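Local coordinates for acyl-CoA synthetase (AMP-forming)/AMP-acid ligase II-like protein (Dyadobacter fermentans, PDB 4GS5), which probably acts as an AMP-forming acyl-CoA ligase, activating a carboxylic acid with ATP and passing it to coenzyme A, at residues Phe124-Met129 against Lys152-Gly157; Gln146-Gly151 against Leu171-Tyr176. All blocks are in the same frame, centred on the assembly; numbering follows the deposited sequence.

Interaction 1: residues Phe124-Met129 against Lys152-Gly157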
loop_
_atom_site.group_PDB
_atom_site.type_symbol
_atom_site.label_atom_id
_atom_site.label_comp_id
_atom_site.label_asym_id
_atom_site.label_seq_id
_atom_site.Cartn_x
_atom_site.Cartn_y
_atom_site.Cartn_z
ATOM N N PHE A 124 18.707 13.895 12.268
ATOM C CA PHE A 124 17.311 13.766 12.660
ATOM C C PHE A 124 17.030 12.507 13.454
ATOM O O PHE A 124 17.861 11.595 13.501
ATOM C CB PHE A 124 16.424 13.833 11.414
ATOM C CG PHE A 124 16.665 15.056 10.602
ATOM C CD1 PHE A 124 16.168 16.276 11.021
ATOM C CD2 PHE A 124 17.436 15.007 9.452
ATOM C CE1 PHE A 124 16.414 17.436 10.289
ATOM C CE2 PHE A 124 17.680 16.158 8.709
ATOM C CZ PHE A 124 17.172 17.371 9.134
ATOM N N ASP A 125 15.860 12.480 14.086
ATOM C CA ASP A 125 15.406 11.328 14.849
ATOM C C ASP A 125 14.314 10.604 14.100
ATOM O O ASP A 125 13.975 9.473 14.427
ATOM C CB ASP A 125 14.870 11.763 16.213
ATOM C CG ASP A 125 15.932 12.456 17.063
ATOM O OD1 ASP A 125 17.068 11.950 17.139
ATOM O OD2 ASP A 125 15.637 13.527 17.628
ATOM N N PHE A 126 13.740 11.280 13.111
ATOM C CA PHE A 126 12.618 10.730 12.397
ATOM C C PHE A 126 12.381 11.451 11.075
ATOM O O PHE A 126 12.478 12.677 10.987
ATOM C CB PHE A 126 11.349 10.788 13.239
ATOM C CG PHE A 126 10.156 10.220 12.536
ATOM C CD1 PHE A 126 10.122 8.888 12.188
ATOM C CD2 PHE A 126 9.077 11.027 12.205
ATOM C CE1 PHE A 126 9.026 8.348 11.525
ATOM C CE2 PHE A 126 7.976 10.497 11.549
ATOM C CZ PHE A 126 7.953 9.160 11.211
ATOM N N VAL A 127 12.072 10.682 10.049
ATOM C CA VAL A 127 11.651 11.275 8.784
ATOM C C VAL A 127 10.638 10.375 8.108
ATOM O O VAL A 127 10.789 9.143 8.134
ATOM C CB VAL A 127 12.834 11.504 7.839
ATOM C CG1 VAL A 127 13.546 10.190 7.558
ATOM C CG2 VAL A 127 12.353 12.164 6.529
ATOM N N ALA A 128 9.607 10.973 7.505
ATOM C CA ALA A 128 8.690 10.183 6.678
ATOM C C ALA A 128 8.949 10.552 5.232
ATOM O O ALA A 128 9.133 11.723 4.915
ATOM C CB ALA A 128 7.239 10.446 7.053
HETATM N N MSE A 129 8.991 9.565 4.349
HETATM C CA MSE A 129 9.280 9.858 2.960
HETATM C C MSE A 129 8.733 8.771 2.058
HETATM O O MSE A 129 8.198 7.775 2.543
HETATM C CB MSE A 129 10.788 10.059 2.759
HETATM C CG MSE A 129 11.647 8.829 2.974
HETATM SE SE MSE A 129 13.577 9.240 2.772
HETATM C CE MSE A 129 13.732 10.669 4.061
ATOM N N LYS A 152 15.401 7.357 11.921
ATOM C CA LYS A 152 14.476 6.249 11.695
ATOM C C LYS A 152 13.480 6.665 10.620
ATOM O O LYS A 152 13.002 7.801 10.627
ATOM C CB LYS A 152 13.837 5.790 13.021
ATOM C CG LYS A 152 12.358 5.925 13.176
ATOM C CD LYS A 152 11.804 5.081 14.367
ATOM C CE LYS A 152 12.758 4.958 15.531
ATOM N NZ LYS A 152 12.026 4.437 16.746
ATOM N N VAL A 153 13.229 5.779 9.662
ATOM C CA VAL A 153 12.502 6.160 8.453
ATOM C C VAL A 153 11.151 5.461 8.336
ATOM O O VAL A 153 11.057 4.223 8.457
ATOM C CB VAL A 153 13.323 5.813 7.198
ATOM C CG1 VAL A 153 12.539 6.154 5.937
ATOM C CG2 VAL A 153 14.658 6.537 7.212
ATOM N N LEU A 154 10.103 6.247 8.130
ATOM C CA LEU A 154 8.806 5.691 7.778
ATOM C C LEU A 154 8.535 5.939 6.292
ATOM O O LEU A 154 8.507 7.093 5.837
ATOM C CB LEU A 154 7.708 6.310 8.636
ATOM C CG LEU A 154 6.304 5.831 8.276
ATOM C CD1 LEU A 154 6.152 4.362 8.571
ATOM C CD2 LEU A 154 5.259 6.630 9.014
ATOM N N LEU A 155 8.371 4.854 5.533
ATOM C CA LEU A 155 8.080 4.963 4.116
ATOM C C LEU A 155 6.585 4.882 3.839
ATOM O O LEU A 155 5.896 4.062 4.429
ATOM C CB LEU A 155 8.811 3.852 3.340
ATOM C CG LEU A 155 10.346 3.895 3.378
ATOM C CD1 LEU A 155 10.957 2.716 2.630
ATOM C CD2 LEU A 155 10.852 5.220 2.788
ATOM N N GLY A 156 6.094 5.745 2.943
ATOM C CA GLY A 156 4.736 5.656 2.421
ATOM C C GLY A 156 4.734 5.043 1.018
ATOM O O GLY A 156 5.595 4.208 0.721
ATOM N N GLY A 157 3.772 5.415 0.170
ATOM C CA GLY A 157 3.739 4.951 -1.225
ATOM C C GLY A 157 3.658 3.426 -1.410
ATOM O O GLY A 157 3.336 2.703 -0.464
#

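Interaction 2: residues Gln146-Gly151 against Leu171-Tyr176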
loop_
_atom_site.group_PDB
_atom_site.type_symbol
_atom_site.label_atom_id
_atom_site.label_comp_id
_atom_site.label_asym_id
_atom_site.label_seq_id
_atom_site.Cartn_x
_atom_site.Cartn_y
_atom_site.Cartn_z
ATOM N N GLN A 146 25.416 9.664 4.461
ATOM C CA GLN A 146 24.690 10.287 5.563
ATOM C C GLN A 146 23.284 9.726 5.734
ATOM O O GLN A 146 22.495 10.284 6.489
ATOM C CB GLN A 146 24.585 11.806 5.358
ATOM C CG GLN A 146 25.891 12.563 5.504
ATOM C CD GLN A 146 26.842 12.309 4.354
ATOM O OE1 GLN A 146 26.615 12.772 3.231
ATOM N NE2 GLN A 146 27.914 11.570 4.625
ATOM N N VAL A 147 22.959 8.634 5.043
ATOM C CA VAL A 147 21.604 8.082 5.129
ATOM C C VAL A 147 21.172 7.779 6.578
ATOM O O VAL A 147 19.990 7.896 6.922
ATOM C CB VAL A 147 21.435 6.830 4.248
ATOM C CG1 VAL A 147 22.304 5.692 4.758
ATOM C CG2 VAL A 147 19.971 6.412 4.190
ATOM N N ASP A 148 22.122 7.407 7.428
ATOM C CA ASP A 148 21.781 7.090 8.812
ATOM C C ASP A 148 21.428 8.336 9.658
ATOM O O ASP A 148 20.766 8.222 10.688
ATOM C CB ASP A 148 22.853 6.204 9.457
ATOM C CG ASP A 148 22.789 4.763 8.949
ATOM O OD1 ASP A 148 21.778 4.395 8.312
ATOM O OD2 ASP A 148 23.729 3.987 9.186
ATOM N N ARG A 149 21.822 9.519 9.193
ATOM C CA ARG A 149 21.450 10.761 9.861
ATOM C C ARG A 149 19.932 10.980 9.847
ATOM O O ARG A 149 19.416 11.892 10.498
ATOM C CB ARG A 149 22.172 11.950 9.231
ATOM C CG ARG A 149 23.511 12.312 9.882
ATOM C CD ARG A 149 24.553 11.213 9.745
ATOM N NE ARG A 149 25.914 11.751 9.766
ATOM C CZ ARG A 149 26.911 11.280 9.023
ATOM N NH1 ARG A 149 28.115 11.826 9.092
ATOM N NH2 ARG A 149 26.702 10.259 8.208
ATOM N N LEU A 150 19.216 10.156 9.090
ATOM C CA LEU A 150 17.750 10.195 9.112
ATOM C C LEU A 150 17.180 9.680 10.444
ATOM O O LEU A 150 16.033 9.990 10.787
ATOM C CB LEU A 150 17.158 9.402 7.952
ATOM C CG LEU A 150 17.469 9.913 6.537
ATOM C CD1 LEU A 150 16.968 8.924 5.484
ATOM C CD2 LEU A 150 16.866 11.290 6.303
ATOM N N GLY A 151 17.978 8.907 11.191
ATOM C CA GLY A 151 17.538 8.355 12.475
ATOM C C GLY A 151 16.636 7.130 12.347
ATOM O O GLY A 151 17.031 5.990 12.644
ATOM N N LEU A 171 20.884 -1.587 6.125
ATOM C CA LEU A 171 21.036 -0.344 6.873
ATOM C C LEU A 171 20.923 -0.592 8.374
ATOM O O LEU A 171 19.980 -1.214 8.826
ATOM C CB LEU A 171 19.983 0.683 6.448
ATOM C CG LEU A 171 20.010 1.176 5.002
ATOM C CD1 LEU A 171 18.831 2.134 4.736
ATOM C CD2 LEU A 171 21.334 1.856 4.716
ATOM N N ALA A 172 21.892 -0.089 9.132
ATOM C CA ALA A 172 21.842 -0.117 10.586
ATOM C C ALA A 172 20.951 0.999 11.121
ATOM O O ALA A 172 21.401 1.853 11.901
ATOM C CB ALA A 172 23.264 0.003 11.160
HETATM N N MSE A 173 19.690 0.981 10.696
HETATM C CA MSE A 173 18.725 2.028 11.022
HETATM C C MSE A 173 17.313 1.496 10.831
HETATM O O MSE A 173 17.020 0.914 9.792
HETATM C CB MSE A 173 18.919 3.227 10.086
HETATM C CG MSE A 173 17.761 4.192 10.135
HETATM SE SE MSE A 173 18.054 5.841 9.141
HETATM C CE MSE A 173 18.142 5.055 7.357
ATOM N N PRO A 174 16.421 1.723 11.811
ATOM C CA PRO A 174 15.048 1.216 11.709
ATOM C C PRO A 174 14.289 1.831 10.541
ATOM O O PRO A 174 14.171 3.050 10.488
ATOM C CB PRO A 174 14.396 1.653 13.036
ATOM C CG PRO A 174 15.491 2.067 13.915
ATOM C CD PRO A 174 16.652 2.462 13.065
ATOM N N VAL A 175 13.779 0.992 9.634
ATOM C CA VAL A 175 12.965 1.445 8.516
ATOM C C VAL A 175 11.638 0.670 8.493
ATOM O O VAL A 175 11.623 -0.569 8.625
ATOM C CB VAL A 175 13.705 1.233 7.175
ATOM C CG1 VAL A 175 12.867 1.716 6.031
ATOM C CG2 VAL A 175 15.056 1.972 7.180
ATOM N N TYR A 176 10.535 1.402 8.342
ATOM C CA TYR A 176 9.198 0.829 8.372
ATOM C C TYR A 176 8.467 1.278 7.136
ATOM O O TYR A 176 8.875 2.256 6.511
ATOM C CB TYR A 176 8.424 1.327 9.596
ATOM C CG TYR A 176 9.082 0.984 10.898
ATOM C CD1 TYR A 176 8.802 -0.215 11.550
ATOM C CD2 TYR A 176 9.989 1.859 11.482
ATOM C CE1 TYR A 176 9.413 -0.530 12.754
ATOM C CE2 TYR A 176 10.598 1.555 12.674
ATOM C CZ TYR A 176 10.308 0.368 13.309
ATOM O OH TYR A 176 10.929 0.082 14.499
HETATM O O HOH W 1 23.892 1.644 8.067
#

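Interaction 1: residues Phe124-Met129 against Lys152-Gly157
Val-127 and Leu-154 share out the central hydrogen bonds between two neighbouring parallel strands, 126-129 and 153-155, and show how such a pair satisfies its backbone. Val-127 gives its N-H to the carbonyl of Lys-152 (N to O 3.1 Å) and takes the N-H of Leu-154 on its own oxygen. Leu-154 O then receives the amide of Met-129, N to O 2.9 Å, and the last link runs from Gly-156 N to Met-129 O, with the donor tilted 18° from the carbonyl plane. Each of these four carbonyl oxygens also meets a CA-H of the opposite strand; the approach of Ala-128 CA to Leu-154 O is 3.2 Å. Toward the outer neighbours, Phe-126 makes backbone hydrogen bonds with Arg-80 and Leu-82, Val-153 makes one with Pro-174, and Gly-156 O takes Gln-177 NE2.

On one face, the ring of Phe-126 swings over toward the second strand because CG stands anti to the backbone N (chi1 -180°). Its CE1 and CZ lie beside CB of Leu-154, and CG of Lys-152 comes to the ring edge, in plane, 3.8 Å from CD1. The other face carries Val-127 CG1 alongside Val-153 CG2, while Met-129 CG, turned in between its backbone N and carbonyl carbon (chi1 66°), reaches CD2 of Leu-155 at 3.7 Å and CG1 of Val-153. The charged ends lead away from the partner strand: Lys-152 NZ hydrogen-bonds to Leu-73 O, and Asp-125 OD1 forms a salt bridge with Arg-80. Strands 80-83 and 175-180 continue the sheet on either side. Strand 126-129, helix 131-139 and strand 153-155 make up a beta-alpha-beta unit, of the kind that builds the alpha/beta core of the large N-terminal domain in AMP-forming ligases.

Interaction 2: residues Gln146-Gly151 against Leu171-Tyr176
Asp-148 OD2 is joined to Ala-172 N by one water, which donates to the carboxylate at 2.6 Å and accepts the amide hydrogen at 2.9 Å. The contact sets the end of a 3-10 segment, up to Leu-150, against the inverse gamma turn centred on Ala-172, just ahead of strand 175-180 in the AMP-binding fold. The bridge satisfies both a carboxylate oxygen and a backbone N-H where the two loops do not bond to each other directly.

Most of the apolar contact is carried by the selenomethionine Met-173, which points toward the 3-10 segment. With CG trans to the main-chain nitrogen (chi1 166°) its chain extends that way, and the bend at chi3 (65°) turns CE toward Val-147. CE lies 3.9 Å from CG2 of Val-147 and also approaches that residue's carbonyl oxygen, while the selenium rests against CB of Leu-150. The other methyl of Val-147, CG1, meets CD2 of Leu-171 at 4.0 Å, the two side chains lying at a slant, and the same valine packs on Leu-134, Ile-137 and Leu-138 of helix 131-139, tying the segment to that helix. On the strand side, Asn-194 holds Met-173 O and Val-175 N through its amide.

Gly-151, with a positive phi of 79°, leads the chain out of the 3-10 segment, and its carbonyl oxygen touches Met-173 CG at 3.2 Å and Pro-174 CD at 3.6 Å.

How the interactions relate
Starting from the N terminus, the chain passes through segment 124-129 and then helix 131-139; segments 146-151 and 152-157 come next, and helix 162-169 precedes segment 171-176. Interaction 1 closes a loop of 22 intervening residues that holds helix 131-139, and interaction 2 one of 19 that holds strand 153-155 and helix 162-169. The loops cross, because 146-151 falls inside the first and 152-157 inside the second. Leu-155 N with Tyr-176 O and Phe-124 N with Arg-149 O make probable hydrogen bonds between them. Interaction 1 pairs strands 126-129 and 153-155, interaction 2 joins the chain leading into 153-155 to that leading into 175-180, and the three strands lie side by side in that order.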